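PDB 3KS6: glycerophosphoryl diester phosphodiesterase from Agrobacterium tumefaciens str. C58, which belongs to the glycerophosphoryl diester phosphodiesterase family of TIM-barrel proteins and holds a magnesium ion at an acidic metal site. Local coordinates for residues His21-Thr26 with Glu32-Asp37. Sequence-based numbering, arbitrary orientation.
With MG (magnesium ion), chain F.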
ATOM      1  N   HIS A  21      14.906  -4.223  -7.094  1.00 21.50           N
ATOM      2  CA  HIS A  21      14.500  -5.250  -8.082  1.00 20.17           C
ATOM      3  C   HIS A  21      12.968  -5.392  -8.158  1.00 21.23           C
ATOM      4  O   HIS A  21      12.392  -5.395  -9.256  1.00 21.31           O
ATOM      5  CB  HIS A  21      15.171  -6.586  -7.744  1.00 20.96           C
ATOM      6  CG  HIS A  21      14.902  -7.670  -8.734  1.00 32.46           C
ATOM      7  ND1 HIS A  21      15.138  -9.000  -8.457  1.00 37.33           N
ATOM      8  CD2 HIS A  21      14.392  -7.630  -9.988  1.00 31.05           C
ATOM      9  CE1 HIS A  21      14.812  -9.727  -9.513  1.00 39.11           C
ATOM     10  NE2 HIS A  21      14.350  -8.921 -10.449  1.00 33.98           N
ATOM     11  N   GLY A  22      12.299  -5.468  -7.003  1.00 19.88           N
ATOM     12  CA  GLY A  22      10.839  -5.602  -7.039  1.00 21.30           C
ATOM     13  C   GLY A  22      10.154  -4.384  -7.610  1.00 19.39           C
ATOM     14  O   GLY A  22       9.279  -4.484  -8.467  1.00 19.42           O
ATOM     15  N   PHE A  23      10.575  -3.204  -7.183  1.00 17.41           N
ATOM     16  CA  PHE A  23       9.918  -2.020  -7.702  1.00 17.92           C
ATOM     17  C   PHE A  23      10.166  -1.823  -9.221  1.00 20.49           C
ATOM     18  O   PHE A  23       9.299  -1.311  -9.933  1.00 19.94           O
ATOM     19  CB  PHE A  23      10.315  -0.784  -6.912  1.00 18.92           C
ATOM     20  CG  PHE A  23       9.772  -0.747  -5.510  1.00 19.18           C
ATOM     21  CD1 PHE A  23       8.403  -0.762  -5.281  1.00 20.67           C
ATOM     22  CD2 PHE A  23      10.618  -0.611  -4.412  1.00 17.43           C
ATOM     23  CE1 PHE A  23       7.888  -0.710  -4.009  1.00 21.12           C
ATOM     24  CE2 PHE A  23      10.080  -0.544  -3.135  1.00 16.07           C
ATOM     25  CZ  PHE A  23       8.709  -0.580  -2.943  1.00 18.44           C
ATOM     26  N   THR A  24      11.332  -2.258  -9.685  1.00 19.80           N
ATOM     27  CA  THR A  24      11.720  -2.146 -11.090  1.00 21.49           C
ATOM     28  C   THR A  24      10.912  -3.142 -11.899  1.00 20.83           C
ATOM     29  O   THR A  24      10.316  -2.777 -12.919  1.00 22.09           O
ATOM     30  CB  THR A  24      13.271  -2.352 -11.263  1.00 23.76           C
ATOM     31  OG1 THR A  24      13.960  -1.337 -10.526  1.00 18.32           O
ATOM     32  CG2 THR A  24      13.709  -2.221 -12.730  1.00 21.90           C
ATOM     33  N   ALA A  25      10.831  -4.376 -11.417  1.00 18.45           N
ATOM     34  CA  ALA A  25      10.109  -5.421 -12.117  1.00 20.65           C
ATOM     35  C   ALA A  25       8.630  -5.060 -12.149  1.00 20.45           C
ATOM     36  O   ALA A  25       7.976  -5.176 -13.183  1.00 21.69           O
ATOM     37  CB  ALA A  25      10.334  -6.813 -11.455  1.00 16.59           C
ATOM     38  N   THR A  26       8.106  -4.570 -11.031  1.00 19.74           N
ATOM     39  CA  THR A  26       6.691  -4.179 -10.972  1.00 19.66           C
ATOM     40  C   THR A  26       6.314  -3.077 -11.984  1.00 16.91           C
ATOM     41  O   THR A  26       5.240  -3.135 -12.607  1.00 19.71           O
ATOM     42  CB  THR A  26       6.326  -3.709  -9.546  1.00 19.30           C
ATOM     43  OG1 THR A  26       6.322  -4.854  -8.661  1.00 18.93           O
ATOM     44  CG2 THR A  26       4.933  -3.091  -9.541  1.00 16.08           C
ATOM     45  N   GLU A  32      -1.795  -2.458 -12.246  1.00 20.15           N
ATOM     46  CA  GLU A  32      -2.222  -1.075 -12.184  1.00 18.52           C
ATOM     47  C   GLU A  32      -1.554  -0.225 -11.151  1.00 18.62           C
ATOM     48  O   GLU A  32      -1.444   0.964 -11.357  1.00 18.52           O
ATOM     49  CB  GLU A  32      -3.724  -1.023 -11.952  1.00 17.53           C
ATOM     50  CG  GLU A  32      -4.531  -1.525 -13.159  1.00 22.57           C
ATOM     51  CD  GLU A  32      -4.477  -3.013 -13.304  1.00 28.84           C
ATOM     52  OE1 GLU A  32      -4.642  -3.649 -12.250  1.00 24.10           O
ATOM     53  OE2 GLU A  32      -4.290  -3.551 -14.437  1.00 22.54           O
ATOM     54  N   GLU A  33      -1.142  -0.824 -10.026  1.00 16.77           N
ATOM     55  CA  GLU A  33      -0.496  -0.068  -8.951  1.00 18.84           C
ATOM     56  C   GLU A  33       0.658  -0.810  -8.293  1.00 15.96           C
ATOM     57  O   GLU A  33       0.747  -2.037  -8.322  1.00 17.19           O
ATOM     58  CB  GLU A  33      -1.524   0.287  -7.859  1.00 17.27           C
ATOM     59  CG  GLU A  33      -2.627   1.214  -8.306  1.00 24.11           C
ATOM     60  CD  GLU A  33      -3.776   1.331  -7.297  1.00 26.14           C
ATOM     61  OE1 GLU A  33      -3.680   0.758  -6.200  1.00 20.87           O
ATOM     62  OE2 GLU A  33      -4.795   1.963  -7.625  1.00 39.43           O
ATOM     63  N   VAL A  34       1.546  -0.024  -7.714  1.00 17.31           N
ATOM     64  CA  VAL A  34       2.578  -0.523  -6.829  1.00 19.66           C
ATOM     65  C   VAL A  34       2.256   0.037  -5.459  1.00 19.01           C
ATOM     66  O   VAL A  34       1.942   1.231  -5.339  1.00 17.72           O
ATOM     67  CB  VAL A  34       3.998  -0.139  -7.274  1.00 22.22           C
ATOM     68  CG1 VAL A  34       4.216   1.367  -7.249  1.00 20.09           C
ATOM     69  CG2 VAL A  34       5.069  -0.875  -6.417  1.00 17.23           C
ATOM     70  N   GLU A  35       2.256  -0.832  -4.436  1.00 17.83           N
ATOM     71  CA  GLU A  35       2.027  -0.405  -3.062  1.00 17.09           C
ATOM     72  C   GLU A  35       3.356  -0.287  -2.307  1.00 18.03           C
ATOM     73  O   GLU A  35       4.228  -1.125  -2.470  1.00 17.80           O
ATOM     74  CB  GLU A  35       1.062  -1.350  -2.325  1.00 16.62           C
ATOM     75  CG  GLU A  35       0.575  -0.755  -0.965  1.00 14.44           C
ATOM     76  CD  GLU A  35       1.444  -1.094   0.247  1.00 18.02           C
ATOM     77  OE1 GLU A  35       2.371  -1.898   0.144  1.00 18.20           O
ATOM     78  OE2 GLU A  35       1.199  -0.516   1.335  1.00 18.05           O
ATOM     79  N   PHE A  36       3.478   0.724  -1.450  1.00 18.98           N
ATOM     80  CA  PHE A  36       4.657   0.913  -0.625  1.00 15.53           C
ATOM     81  C   PHE A  36       4.327   1.809   0.560  1.00 17.79           C
ATOM     82  O   PHE A  36       3.326   2.529   0.549  1.00 19.25           O
ATOM     83  CB  PHE A  36       5.791   1.534  -1.473  1.00 19.44           C
ATOM     84  CG  PHE A  36       5.410   2.858  -2.074  1.00 18.07           C
ATOM     85  CD1 PHE A  36       4.682   2.894  -3.258  1.00 17.23           C
ATOM     86  CD2 PHE A  36       5.703   4.053  -1.422  1.00 20.01           C
ATOM     87  CE1 PHE A  36       4.289   4.072  -3.804  1.00 19.60           C
ATOM     88  CE2 PHE A  36       5.312   5.259  -1.966  1.00 21.91           C
ATOM     89  CZ  PHE A  36       4.618   5.277  -3.180  1.00 21.71           C
ATOM     90  N   ASP A  37       5.195   1.744   1.567  1.00 14.63           N
ATOM     91  CA  ASP A  37       5.049   2.481   2.830  1.00 18.57           C
ATOM     92  C   ASP A  37       6.270   3.410   2.944  1.00 18.36           C
ATOM     93  O   ASP A  37       7.316   3.137   2.385  1.00 16.73           O
ATOM     94  CB  ASP A  37       5.052   1.505   4.008  1.00 19.14           C
ATOM     95  CG  ASP A  37       4.301   0.219   3.711  1.00 21.80           C
ATOM     96  OD1 ASP A  37       3.038   0.227   3.702  1.00 17.56           O
ATOM     97  OD2 ASP A  37       4.971  -0.811   3.477  1.00 20.76           O
TER
HETATM   98 MG    MG F 251       1.608  -1.199   3.239  1.00 17.72          MG
HETATM   99  O   HOH W   1       3.149  -2.436   2.464  1.00 16.16           O
HETATM  100  O   HOH W   2       1.848  -2.169   5.074  1.00 20.80           O
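Phe23 and Thr26 of helix 20-27 pack on Val34 and Phe36 of strand 33-40 in a buried, apolar helix-on-strand contact, within a beta-alpha-beta unit of the TIM barrel whose strands 4-8 and 33-40 pair in parallel. The short axes of 21-26 and 33-37 run nearly antiparallel (160°) and approach to 9.7 Å. The edge of the Phe23 ring meets Val34, CD1 lying 3.5 Å from Val34 CG2; farther along, Phe23 CZ also touches Phe36 CB at 3.9 Å. Thr26 adds its methyl, CG2 lying 3.8 Å from Val34 CG2. With CG2 anti to the backbone N of Thr26, the methyl faces the valine while OG1 is hydrogen-bonded with Ser7 OG. Leu91 and Tyr95 of helix 88-95 pack against the same cluster, and Phe36 meets Phe102 edge-to-face.

Glu35 and Asp37 alternate along the strand with Val34 and Phe36 and bind magnesium, Glu35 OE2 and Asp37 OD1 each at 2.1 Å, with Glu105 completing the protein ligands. Water 1, also on the metal, donates to Glu35 OE1 and Asp37 OD2, tying the carboxylates together. No hydrogen bond joins the two segments: the side chains toward the helix pack as apolar groups, while Glu35 and Asp37 hold the magnesium.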